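Local coordinates for protein disulfide isomerase (Salmonella enterica subsp. enterica serovar Typhimurium, PDB 3L9U) that probably transfers its disulfide bond to other proteins as a DsbA-like thioredoxin-fold oxidase, forming together with DsbI an essential disulfide in AssT, at residues 103-108 and 123-128; 171-176 and 196-201; 46-51 and 189-194. All blocks are in the same frame, centred on the assembly; numbering follows the deposited sequence.

Contact 1 (103-108 and 123-128)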
ATOM      1  N   PHE A 103     -10.160   0.555   3.845  1.00 11.36           N
ATOM      2  CA  PHE A 103     -10.993   1.742   3.982  1.00 11.64           C
ATOM      3  C   PHE A 103     -11.748   1.796   5.312  1.00 12.05           C
ATOM      4  O   PHE A 103     -12.044   2.883   5.808  1.00 12.03           O
ATOM      5  CB  PHE A 103     -11.911   1.934   2.773  1.00 11.96           C
ATOM      6  CG  PHE A 103     -11.204   2.530   1.595  1.00 13.39           C
ATOM      7  CD1 PHE A 103     -10.974   3.893   1.534  1.00 14.82           C
ATOM      8  CD2 PHE A 103     -10.719   1.728   0.576  1.00 15.08           C
ATOM      9  CE1 PHE A 103     -10.299   4.452   0.467  1.00 14.91           C
ATOM     10  CE2 PHE A 103     -10.044   2.282  -0.502  1.00 15.03           C
ATOM     11  CZ  PHE A 103      -9.837   3.646  -0.556  1.00 14.74           C
ATOM     12  N   ALA A 104     -12.032   0.635   5.903  1.00 12.05           N
ATOM     13  CA  ALA A 104     -12.644   0.611   7.229  1.00 12.41           C
ATOM     14  C   ALA A 104     -11.695   1.210   8.265  1.00 11.38           C
ATOM     15  O   ALA A 104     -12.100   2.006   9.121  1.00 12.16           O
ATOM     16  CB  ALA A 104     -13.041  -0.808   7.619  1.00 12.01           C
ATOM     17  N   TRP A 105     -10.424   0.835   8.176  1.00 11.25           N
ATOM     18  CA  TRP A 105      -9.418   1.392   9.075  1.00  9.48           C
ATOM     19  C   TRP A 105      -9.154   2.877   8.822  1.00  9.77           C
ATOM     20  O   TRP A 105      -9.022   3.653   9.765  1.00 10.93           O
ATOM     21  CB  TRP A 105      -8.117   0.593   9.005  1.00 10.46           C
ATOM     22  CG  TRP A 105      -8.099  -0.608   9.914  1.00 11.07           C
ATOM     23  CD1 TRP A 105      -8.597  -0.683  11.185  1.00 12.03           C
ATOM     24  CD2 TRP A 105      -7.526  -1.893   9.627  1.00 10.91           C
ATOM     25  NE1 TRP A 105      -8.382  -1.941  11.698  1.00 11.99           N
ATOM     26  CE2 TRP A 105      -7.727  -2.702  10.763  1.00 11.72           C
ATOM     27  CE3 TRP A 105      -6.873  -2.441   8.515  1.00 11.90           C
ATOM     28  CZ2 TRP A 105      -7.287  -4.024  10.826  1.00 12.78           C
ATOM     29  CZ3 TRP A 105      -6.437  -3.750   8.574  1.00 12.18           C
ATOM     30  CH2 TRP A 105      -6.647  -4.532   9.726  1.00 11.81           C
ATOM     31  N   TYR A 106      -9.082   3.277   7.557  1.00 10.34           N
ATOM     32  CA  TYR A 106      -8.907   4.690   7.235  1.00 10.99           C
ATOM     33  C   TYR A 106     -10.031   5.527   7.859  1.00 11.66           C
ATOM     34  O   TYR A 106      -9.786   6.555   8.502  1.00 11.89           O
ATOM     35  CB  TYR A 106      -8.930   4.896   5.719  1.00 10.06           C
ATOM     36  CG  TYR A 106      -7.633   4.691   4.951  1.00 10.95           C
ATOM     37  CD1 TYR A 106      -6.381   4.921   5.531  1.00 10.30           C
ATOM     38  CD2 TYR A 106      -7.672   4.323   3.611  1.00 10.98           C
ATOM     39  CE1 TYR A 106      -5.207   4.759   4.791  1.00 10.24           C
ATOM     40  CE2 TYR A 106      -6.512   4.164   2.867  1.00 10.19           C
ATOM     41  CZ  TYR A 106      -5.284   4.387   3.454  1.00 10.59           C
ATOM     42  OH  TYR A 106      -4.142   4.253   2.689  1.00 11.37           O
ATOM     43  N   ALA A 107     -11.270   5.089   7.654  1.00 11.04           N
ATOM     44  CA  ALA A 107     -12.422   5.818   8.175  1.00 11.46           C
ATOM     45  C   ALA A 107     -12.381   5.862   9.698  1.00 11.08           C
ATOM     46  O   ALA A 107     -12.532   6.922  10.306  1.00 12.46           O
ATOM     47  CB  ALA A 107     -13.721   5.184   7.695  1.00 14.27           C
ATOM     48  N   ALA A 108     -12.171   4.709  10.321  1.00 10.90           N
ATOM     49  CA  ALA A 108     -12.150   4.662  11.775  1.00 10.68           C
ATOM     50  C   ALA A 108     -11.079   5.592  12.333  1.00 10.94           C
ATOM     51  O   ALA A 108     -11.339   6.376  13.243  1.00 12.46           O
ATOM     52  CB  ALA A 108     -11.934   3.217  12.280  1.00 11.34           C
ATOM     53  N   ALA A 123      -7.182  -6.882  19.592  1.00 17.74           N
ATOM     54  CA  ALA A 123      -8.397  -7.575  19.170  1.00 18.27           C
ATOM     55  C   ALA A 123      -9.391  -6.604  18.542  1.00 17.61           C
ATOM     56  O   ALA A 123      -9.964  -6.878  17.493  1.00 19.26           O
ATOM     57  CB  ALA A 123      -9.042  -8.290  20.337  1.00 19.01           C
ATOM     58  N   ALA A 124      -9.611  -5.478  19.204  1.00 17.40           N
ATOM     59  CA  ALA A 124     -10.567  -4.492  18.718  1.00 15.96           C
ATOM     60  C   ALA A 124     -10.085  -3.897  17.406  1.00 16.50           C
ATOM     61  O   ALA A 124     -10.872  -3.689  16.478  1.00 18.01           O
ATOM     62  CB  ALA A 124     -10.784  -3.399  19.758  1.00 16.50           C
ATOM     63  N   PHE A 125      -8.789  -3.627  17.321  1.00 14.68           N
ATOM     64  CA  PHE A 125      -8.241  -3.106  16.072  1.00 13.89           C
ATOM     65  C   PHE A 125      -8.445  -4.078  14.911  1.00 14.06           C
ATOM     66  O   PHE A 125      -8.919  -3.693  13.842  1.00 13.54           O
ATOM     67  CB  PHE A 125      -6.761  -2.761  16.201  1.00 13.68           C
ATOM     68  CG  PHE A 125      -6.161  -2.239  14.927  1.00 12.58           C
ATOM     69  CD1 PHE A 125      -6.344  -0.917  14.559  1.00 12.33           C
ATOM     70  CD2 PHE A 125      -5.437  -3.073  14.088  1.00 12.37           C
ATOM     71  CE1 PHE A 125      -5.812  -0.423  13.380  1.00 12.68           C
ATOM     72  CE2 PHE A 125      -4.892  -2.585  12.908  1.00 12.37           C
ATOM     73  CZ  PHE A 125      -5.082  -1.257  12.557  1.00 12.44           C
ATOM     74  N   ILE A 126      -8.080  -5.338  15.124  1.00 15.13           N
ATOM     75  CA  ILE A 126      -8.170  -6.340  14.073  1.00 16.29           C
ATOM     76  C   ILE A 126      -9.621  -6.556  13.649  1.00 16.83           C
ATOM     77  O   ILE A 126      -9.915  -6.699  12.458  1.00 16.77           O
ATOM     78  CB  ILE A 126      -7.507  -7.653  14.518  1.00 18.57           C
ATOM     79  CG1 ILE A 126      -5.985  -7.472  14.527  1.00 19.26           C
ATOM     80  CG2 ILE A 126      -7.899  -8.802  13.604  1.00 20.12           C
ATOM     81  CD1 ILE A 126      -5.257  -8.500  15.360  1.00 23.10           C
ATOM     82  N   LYS A 127     -10.525  -6.531  14.624  1.00 16.33           N
ATOM     83  CA  LYS A 127     -11.957  -6.668  14.371  1.00 18.88           C
ATOM     84  C   LYS A 127     -12.488  -5.630  13.387  1.00 18.70           C
ATOM     85  O   LYS A 127     -13.319  -5.947  12.538  1.00 19.58           O
ATOM     86  CB  LYS A 127     -12.746  -6.584  15.688  1.00 23.02           C
ATOM     87  CG  LYS A 127     -14.252  -6.763  15.545  1.00 26.89           C
ATOM     88  CD  LYS A 127     -14.916  -6.818  16.919  1.00 29.62           C
ATOM     89  CE  LYS A 127     -16.216  -7.620  16.902  1.00 32.62           C
ATOM     90  NZ  LYS A 127     -17.277  -6.957  16.100  1.00 33.51           N
ATOM     91  N   THR A 128     -12.024  -4.385  13.501  1.00 16.87           N
ATOM     92  CA  THR A 128     -12.476  -3.346  12.584  1.00 16.50           C
ATOM     93  C   THR A 128     -12.204  -3.737  11.130  1.00 15.70           C
ATOM     94  O   THR A 128     -13.094  -3.664  10.280  1.00 16.62           O
ATOM     95  CB  THR A 128     -11.836  -1.973  12.905  1.00 16.79           C
ATOM     96  OG1 THR A 128     -12.322  -1.516  14.174  1.00 17.47           O
ATOM     97  CG2 THR A 128     -12.205  -0.955  11.840  1.00 18.18           C
TER

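Contact 2 (171-176 and 196-201)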
ATOM      1  N   TYR A 171       5.181   6.262  -3.594  1.00  8.47           N
ATOM      2  CA  TYR A 171       4.962   5.462  -4.790  1.00  8.30           C
ATOM      3  C   TYR A 171       6.304   5.166  -5.454  1.00  8.61           C
ATOM      4  O   TYR A 171       7.072   6.089  -5.762  1.00 11.00           O
ATOM      5  CB  TYR A 171       4.091   6.229  -5.778  1.00  9.16           C
ATOM      6  CG  TYR A 171       2.662   6.486  -5.349  1.00  9.59           C
ATOM      7  CD1 TYR A 171       2.309   7.688  -4.762  1.00  9.63           C
ATOM      8  CD2 TYR A 171       1.659   5.552  -5.596  1.00  9.20           C
ATOM      9  CE1 TYR A 171       1.002   7.962  -4.408  1.00 11.43           C
ATOM     10  CE2 TYR A 171       0.340   5.811  -5.255  1.00  9.45           C
ATOM     11  CZ  TYR A 171       0.018   7.020  -4.658  1.00 11.04           C
ATOM     12  OH  TYR A 171      -1.282   7.301  -4.311  1.00 11.67           O
ATOM     13  N   VAL A 172       6.595   3.882  -5.654  1.00  8.26           N
ATOM     14  CA  VAL A 172       7.877   3.462  -6.203  1.00  8.10           C
ATOM     15  C   VAL A 172       7.634   2.658  -7.463  1.00  8.66           C
ATOM     16  O   VAL A 172       6.730   1.829  -7.500  1.00 10.15           O
ATOM     17  CB  VAL A 172       8.653   2.592  -5.182  1.00  8.60           C
ATOM     18  CG1 VAL A 172       9.999   2.140  -5.756  1.00 10.47           C
ATOM     19  CG2 VAL A 172       8.863   3.365  -3.883  1.00 10.83           C
ATOM     20  N   VAL A 173       8.417   2.919  -8.508  1.00  9.33           N
ATOM     21  CA  VAL A 173       8.261   2.183  -9.759  1.00  8.65           C
ATOM     22  C   VAL A 173       9.452   1.249  -9.977  1.00  8.51           C
ATOM     23  O   VAL A 173      10.612   1.671  -9.864  1.00  9.64           O
ATOM     24  CB  VAL A 173       8.133   3.134 -10.963  1.00  8.93           C
ATOM     25  CG1 VAL A 173       7.929   2.335 -12.256  1.00 10.01           C
ATOM     26  CG2 VAL A 173       6.976   4.123 -10.741  1.00 12.14           C
ATOM     27  N   ASN A 174       9.160  -0.019 -10.269  1.00  9.35           N
ATOM     28  CA  ASN A 174      10.176  -1.057 -10.510  1.00 10.29           C
ATOM     29  C   ASN A 174      11.136  -1.252  -9.336  1.00 10.14           C
ATOM     30  O   ASN A 174      12.251  -1.749  -9.510  1.00 12.79           O
ATOM     31  CB  ASN A 174      10.965  -0.784 -11.798  1.00 11.02           C
ATOM     32  CG  ASN A 174      10.124  -0.959 -13.045  1.00 11.75           C
ATOM     33  OD1 ASN A 174       8.983  -1.404 -12.975  1.00 14.03           O
ATOM     34  ND2 ASN A 174      10.690  -0.611 -14.201  1.00 15.00           N
ATOM     35  N   GLY A 175      10.689  -0.861  -8.144  1.00  9.11           N
ATOM     36  CA  GLY A 175      11.500  -0.942  -6.944  1.00 10.09           C
ATOM     37  C   GLY A 175      12.637   0.062  -6.896  1.00 10.73           C
ATOM     38  O   GLY A 175      13.387   0.097  -5.921  1.00 12.01           O
ATOM     39  N   LYS A 176      12.749   0.896  -7.931  1.00 10.78           N
ATOM     40  CA  LYS A 176      13.944   1.723  -8.130  1.00 11.76           C
ATOM     41  C   LYS A 176      13.714   3.234  -8.092  1.00 11.06           C
ATOM     42  O   LYS A 176      14.594   3.985  -7.665  1.00 12.45           O
ATOM     43  CB  LYS A 176      14.626   1.343  -9.452  1.00 15.51           C
ATOM     44  CG  LYS A 176      15.228  -0.042  -9.432  1.00 21.55           C
ATOM     45  CD  LYS A 176      15.766  -0.435 -10.802  0.57 25.25           C
ATOM     46  CE  LYS A 176      16.404  -1.813 -10.772  0.32 30.01           C
ATOM     47  NZ  LYS A 176      17.759  -1.785 -11.388  0.39 32.56           N
ATOM     48  N   GLU A 196       6.767   6.243 -17.878  1.00 12.96           N
ATOM     49  CA  GLU A 196       8.126   6.642 -18.237  1.00 14.15           C
ATOM     50  C   GLU A 196       9.161   5.918 -17.371  1.00 12.93           C
ATOM     51  O   GLU A 196      10.174   5.412 -17.871  1.00 15.89           O
ATOM     52  CB  GLU A 196       8.262   8.159 -18.075  1.00 15.33           C
ATOM     53  CG  GLU A 196       9.625   8.732 -18.426  1.00 17.20           C
ATOM     54  CD  GLU A 196       9.559  10.232 -18.668  1.00 17.74           C
ATOM     55  OE1 GLU A 196       8.774  10.659 -19.543  1.00 18.70           O
ATOM     56  OE2 GLU A 196      10.287  10.988 -17.984  1.00 18.71           O
ATOM     57  N   LEU A 197       8.908   5.863 -16.069  1.00 12.47           N
ATOM     58  CA  LEU A 197       9.843   5.219 -15.153  1.00 10.78           C
ATOM     59  C   LEU A 197       9.885   3.713 -15.381  1.00 12.48           C
ATOM     60  O   LEU A 197      10.938   3.081 -15.253  1.00 14.14           O
ATOM     61  CB  LEU A 197       9.448   5.513 -13.705  1.00 11.88           C
ATOM     62  CG  LEU A 197       9.570   6.984 -13.297  1.00 12.50           C
ATOM     63  CD1 LEU A 197       9.046   7.210 -11.885  1.00 13.03           C
ATOM     64  CD2 LEU A 197      11.020   7.462 -13.434  1.00 14.07           C
ATOM     65  N   ALA A 198       8.737   3.144 -15.738  1.00 12.60           N
ATOM     66  CA  ALA A 198       8.595   1.695 -15.835  1.00 13.50           C
ATOM     67  C   ALA A 198       9.368   1.133 -17.011  1.00 14.33           C
ATOM     68  O   ALA A 198       9.753  -0.039 -17.010  1.00 15.02           O
ATOM     69  CB  ALA A 198       7.124   1.315 -15.951  1.00 14.34           C
ATOM     70  N   THR A 199       9.598   1.977 -18.011  1.00 15.04           N
ATOM     71  CA  THR A 199      10.235   1.546 -19.251  1.00 19.04           C
ATOM     72  C   THR A 199      11.675   2.036 -19.370  1.00 22.61           C
ATOM     73  O   THR A 199      12.270   1.961 -20.445  1.00 26.13           O
ATOM     74  CB  THR A 199       9.430   1.991 -20.489  1.00 21.28           C
ATOM     75  OG1 THR A 199       9.233   3.410 -20.455  1.00 23.03           O
ATOM     76  CG2 THR A 199       8.074   1.310 -20.508  1.00 22.59           C
ATOM     77  N   LYS A 200      12.236   2.527 -18.267  1.00 23.35           N
ATOM     78  CA  LYS A 200      13.663   2.843 -18.223  1.00 27.21           C
ATOM     79  C   LYS A 200      14.474   1.550 -18.194  1.00 32.15           C
ATOM     80  O   LYS A 200      14.131   0.612 -17.476  1.00 33.35           O
ATOM     81  CB  LYS A 200      13.996   3.700 -16.995  1.00 26.64           C
ATOM     82  CG  LYS A 200      13.588   5.162 -17.117  1.00 25.87           C
ATOM     83  CD  LYS A 200      13.855   5.920 -15.820  1.00 25.00           C
ATOM     84  CE  LYS A 200      13.493   7.395 -15.939  1.00 24.46           C
ATOM     85  NZ  LYS A 200      14.388   8.112 -16.899  1.00 23.52           N
ATOM     86  N   LYS A 201      15.545   1.507 -18.983  1.00 35.09           N
ATOM     87  CA  LYS A 201      16.422   0.343 -19.026  1.00 38.76           C
ATOM     88  C   LYS A 201      16.959   0.011 -17.638  1.00 39.85           C
ATOM     89  O   LYS A 201      17.228   0.906 -16.834  1.00 40.18           O
ATOM     90  CB  LYS A 201      17.590   0.596 -19.985  1.00 41.82           C
ATOM     91  CG  LYS A 201      18.634  -0.507 -20.016  1.00 44.92           C
ATOM     92  CD  LYS A 201      19.977   0.037 -20.488  1.00 47.41           C
ATOM     93  CE  LYS A 201      20.903  -1.082 -20.935  1.00 48.98           C
ATOM     94  NZ  LYS A 201      20.888  -2.231 -19.987  1.00 50.11           N
TER
HETATM   95  O   HOH W   1      12.733   0.727 -15.232  1.00 32.18           O

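Contact 3 (46-51 and 189-194)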
ATOM      1  N   GLY A  46      -6.293   4.517  -7.396  1.00 12.45           N
ATOM      2  CA  GLY A  46      -7.055   3.671  -8.295  1.00 12.40           C
ATOM      3  C   GLY A  46      -6.948   4.069  -9.757  1.00 12.56           C
ATOM      4  O   GLY A  46      -6.570   3.257 -10.607  1.00 13.24           O
ATOM      5  N   PRO A  47      -7.280   5.326 -10.069  1.00 12.48           N
ATOM      6  CA  PRO A  47      -7.216   5.735 -11.474  1.00 12.40           C
ATOM      7  C   PRO A  47      -5.811   5.660 -12.057  1.00 12.13           C
ATOM      8  O   PRO A  47      -5.665   5.283 -13.224  1.00 14.36           O
ATOM      9  CB  PRO A  47      -7.714   7.182 -11.436  1.00 13.67           C
ATOM     10  CG  PRO A  47      -8.622   7.216 -10.249  1.00 14.73           C
ATOM     11  CD  PRO A  47      -7.982   6.314  -9.234  1.00 13.26           C
ATOM     12  N   VAL A  48      -4.792   6.032 -11.287  1.00 11.58           N
ATOM     13  CA  VAL A  48      -3.426   5.910 -11.793  1.00 12.23           C
ATOM     14  C   VAL A  48      -3.062   4.442 -12.044  1.00 11.90           C
ATOM     15  O   VAL A  48      -2.540   4.089 -13.116  1.00 12.33           O
ATOM     16  CB  VAL A  48      -2.398   6.588 -10.857  1.00 10.64           C
ATOM     17  CG1 VAL A  48      -0.976   6.264 -11.298  1.00 12.47           C
ATOM     18  CG2 VAL A  48      -2.623   8.111 -10.841  1.00 10.36           C
ATOM     19  N   SER A  49      -3.350   3.576 -11.075  1.00 11.69           N
ATOM     20  CA  SER A  49      -3.080   2.150 -11.263  1.00 12.96           C
ATOM     21  C   SER A  49      -3.794   1.568 -12.486  1.00 14.44           C
ATOM     22  O   SER A  49      -3.215   0.762 -13.220  1.00 16.01           O
ATOM     23  CB  SER A  49      -3.434   1.350 -10.007  1.00 13.65           C
ATOM     24  OG  SER A  49      -2.617   1.752  -8.928  1.00 16.85           O
ATOM     25  N   ASP A  50      -5.021   1.978 -12.697  1.00 15.22           N
ATOM     26  CA  ASP A  50      -5.739   1.511 -13.857  1.00 17.87           C
ATOM     27  C   ASP A  50      -5.072   1.916 -15.148  1.00 17.65           C
ATOM     28  O   ASP A  50      -4.978   1.160 -16.049  1.00 18.55           O
ATOM     29  CB  ASP A  50      -7.149   2.031 -13.841  1.00 20.00           C
ATOM     30  CG  ASP A  50      -8.000   1.373 -12.797  1.00 20.00           C
ATOM     31  OD1 ASP A  50      -9.028   1.955 -12.452  1.00 20.00           O
ATOM     32  OD2 ASP A  50      -7.691   0.269 -12.317  1.00 20.00           O
ATOM     33  N   LYS A  51      -4.636   3.144 -15.206  1.00 16.11           N
ATOM     34  CA  LYS A  51      -3.992   3.674 -16.408  1.00 16.02           C
ATOM     35  C   LYS A  51      -2.666   2.990 -16.750  1.00 15.43           C
ATOM     36  O   LYS A  51      -2.245   3.008 -17.903  1.00 18.39           O
ATOM     37  CB  LYS A  51      -3.771   5.184 -16.298  1.00 17.47           C
ATOM     38  CG  LYS A  51      -5.033   6.019 -16.449  1.00 20.00           C
ATOM     39  CD  LYS A  51      -4.721   7.483 -16.194  1.00 23.41           C
ATOM     40  CE  LYS A  51      -5.944   8.353 -16.385  1.00 26.76           C
ATOM     41  NZ  LYS A  51      -6.431   8.324 -17.800  1.00 29.43           N
ATOM     42  N   SER A 189      -0.914  13.111 -15.338  1.00 11.99           N
ATOM     43  CA  SER A 189       0.526  13.351 -15.280  1.00 11.69           C
ATOM     44  C   SER A 189       1.239  12.192 -14.583  1.00 11.66           C
ATOM     45  O   SER A 189       2.212  11.649 -15.099  1.00 11.97           O
ATOM     46  CB  SER A 189       0.819  14.662 -14.551  1.00 13.25           C
ATOM     47  OG  SER A 189       2.212  14.859 -14.384  1.00 13.51           O
ATOM     48  N   MET A 190       0.750  11.821 -13.404  1.00 10.89           N
ATOM     49  CA  MET A 190       1.375  10.758 -12.633  1.00  9.89           C
ATOM     50  C   MET A 190       1.384   9.442 -13.393  1.00 10.73           C
ATOM     51  O   MET A 190       2.358   8.687 -13.342  1.00 11.35           O
ATOM     52  CB  MET A 190       0.657  10.573 -11.300  1.00 10.07           C
ATOM     53  CG  MET A 190       1.382   9.633 -10.370  1.00 10.93           C
ATOM     54  SD  MET A 190       0.417   9.305  -8.899  1.00 12.09           S
ATOM     55  CE  MET A 190       1.481   8.114  -8.080  1.00 12.44           C
ATOM     56  N   ALA A 191       0.295   9.147 -14.091  1.00 11.41           N
ATOM     57  CA  ALA A 191       0.251   7.910 -14.863  1.00 11.88           C
ATOM     58  C   ALA A 191       1.355   7.883 -15.919  1.00 11.46           C
ATOM     59  O   ALA A 191       2.026   6.860 -16.102  1.00 11.99           O
ATOM     60  CB  ALA A 191      -1.125   7.710 -15.503  1.00 12.74           C
ATOM     61  N   GLU A 192       1.558   9.003 -16.610  1.00 10.84           N
ATOM     62  CA  GLU A 192       2.636   9.068 -17.599  1.00 11.72           C
ATOM     63  C   GLU A 192       4.017   9.008 -16.947  1.00 12.16           C
ATOM     64  O   GLU A 192       4.947   8.426 -17.502  1.00 13.62           O
ATOM     65  CB  GLU A 192       2.490  10.308 -18.482  1.00 14.40           C
ATOM     66  CG  GLU A 192       1.319  10.204 -19.425  1.00 18.61           C
ATOM     67  CD  GLU A 192       1.381   8.964 -20.302  1.00 23.90           C
ATOM     68  OE1 GLU A 192       2.479   8.650 -20.821  1.00 22.64           O
ATOM     69  OE2 GLU A 192       0.328   8.306 -20.472  1.00 28.43           O
ATOM     70  N   LEU A 193       4.147   9.604 -15.767  1.00 11.90           N
ATOM     71  CA  LEU A 193       5.388   9.511 -15.001  1.00 10.27           C
ATOM     72  C   LEU A 193       5.705   8.049 -14.684  1.00 10.85           C
ATOM     73  O   LEU A 193       6.829   7.577 -14.895  1.00 11.86           O
ATOM     74  CB  LEU A 193       5.278  10.335 -13.717  1.00 11.96           C
ATOM     75  CG  LEU A 193       6.420  10.200 -12.710  1.00 12.81           C
ATOM     76  CD1 LEU A 193       7.788  10.501 -13.347  1.00 13.39           C
ATOM     77  CD2 LEU A 193       6.154  11.096 -11.507  1.00 12.68           C
ATOM     78  N   VAL A 194       4.713   7.331 -14.172  1.00  9.86           N
ATOM     79  CA  VAL A 194       4.891   5.902 -13.910  1.00 10.29           C
ATOM     80  C   VAL A 194       5.286   5.133 -15.179  1.00 11.74           C
ATOM     81  O   VAL A 194       6.193   4.303 -15.139  1.00 11.87           O
ATOM     82  CB  VAL A 194       3.630   5.274 -13.263  1.00  8.37           C
ATOM     83  CG1 VAL A 194       3.733   3.740 -13.220  1.00  9.79           C
ATOM     84  CG2 VAL A 194       3.411   5.877 -11.859  1.00  8.12           C
TER

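Contact 1 (103-108 and 123-128)
The indole of W105 lies with one face against the ring of F125, an offset stack with planes only 8° apart in the helical domain that DsbA-like proteins carry inserted into the thioredoxin fold. W105 NE1 is centred over the phenylalanine ring, whereas F125 CZ lies toward the rim of the indole. F125 CE1 sits 3.4 Å from W105 NE1, and on the six-membered side F125 CE2 is 3.5 Å from W105 CZ2. The backbone of 125-126 comes to the indole edge, near its plane. F125 reaches the stack because its CG is anti to the backbone N (chi1 179°).

The axes of 103-108 and 123-128, within helices 97-111 and 122-133, come no nearer than 10.1 Å, a separation a tryptophan is large enough to bridge. Small residues suit the other positions: the CB of A104 lies 3.9 Å from T128 O, and the CB of A108 is 4.2 Å from T128 CG2. T128 turns this methyl toward the alanines and W105 CD1, while its OG1 is hydrogen-bonded to W116. Further aromatics enclose the pair, with Y69 stacked on F125 and F77 edge-to-face with W105.

The buried indole N-H is satisfied within the same pair of residues: W105 NE1 donates to F125 O at 2.8 Å, the acceptor nearly in the indole plane and the N-H···O angle 149°.

Contact 2 (171-176 and 196-201)
In this thioredoxin-fold domain the C-terminal helix 187-198 packs on the central sheet, and here its last turn meets the end of strand 170-173 and the turn that follows. V173 lies at the centre of the apolar part. Its CG1, anti to the backbone N (chi1 -178°), rests against the helix between two consecutive residues, 3.8 Å from L197 CB and 3.9 Å from A198 CB. The other methyl, CG2, approaches L197 CD1. The side chains of V173 and L197 meet at about a right angle, so the forked valine is set across the leucine. A branched residue suits the strand: one methyl, CG1, serves both L197 and A198, and the other is left for the end of the leucine. The small side chain of A198 lets the helix come close: the CA atoms of V173 and A198 are 6.1 Å apart.

N174, just beyond the strand, supplies the polar link. Its ND2 donates to A198 O at 3.0 Å with an N-H···O angle of 150°; the acceptor is near the amide plane, although the donor stands above the plane of the carbonyl. That oxygen also accepts from K24 NZ. T199 is the first residue to leave helical geometry, and an asparagine amide is well suited to meet carbonyls at such a helix end. N174 ND2 also donates to a water, 2.7 Å away, which in turn donates to L197 O and K200 O. One buried amide nitrogen is thereby tied to the helix terminus and the tail after it. N174 has left-handed backbone angles and is followed by G175, also at positive phi, in the turn toward strand 177-179. The arrangement is that of a thioredoxin fold, with its terminal helix lying against the beta-hairpin of the sheet.

Contact 3 (46-51 and 189-194)
V48 and M190 cross at about a right angle, the valine methyls meeting the methionine at its sulfur. V48 CG2 comes to 3.8 Å from M190 SD, while CG1 lies a little farther from the same atom. With chi1 at -171°, M190 swings CG opposite its own nitrogen and, extended from there, brings SD to V48, a long flexible chain running across the compact valine. V48 CG1 is turned to the helix backbone, 4.1 Å from A191 CA, and reaches V194 CG2 one turn further on at 4.4 Å.

The two helices, 45-52 and 187-198, are part of the thioredoxin fold and pack on the same side of its central sheet. Locally their axes approach to 8.9 Å at a crossing angle of -42°. This close passage suits alanine at position 191, whose CA is 5.2 Å from that of V48.

K51 lies alongside A191 at the exposed margin. Its aliphatic part does the touching, with CB and CD each 3.7 Å from A191 CB. Beyond CD the chain leads away from A191, bending at chi4 (-64°); NZ has a long, weak ion pair with D188.

Contacts 2 and 3 are neighbours, with centres about 12 Å apart; both use helix 187-198, which meets helix 45-52 in one and the end of strand 170-173 in the other. They touch directly where Y171 packs on the methyl end of M190. Their segments alternate along the chain, and through the shared helix an early helix and a late strand of the thioredoxin core are brought together. Contact 1 lies beyond the chain's centre, about 28 Å from contact 3 and 32 Å from contact 2, centre to centre. It is nested within the loop closed by contact 3 and precedes contact 2, consistent with a helical domain inserted into the thioredoxin fold.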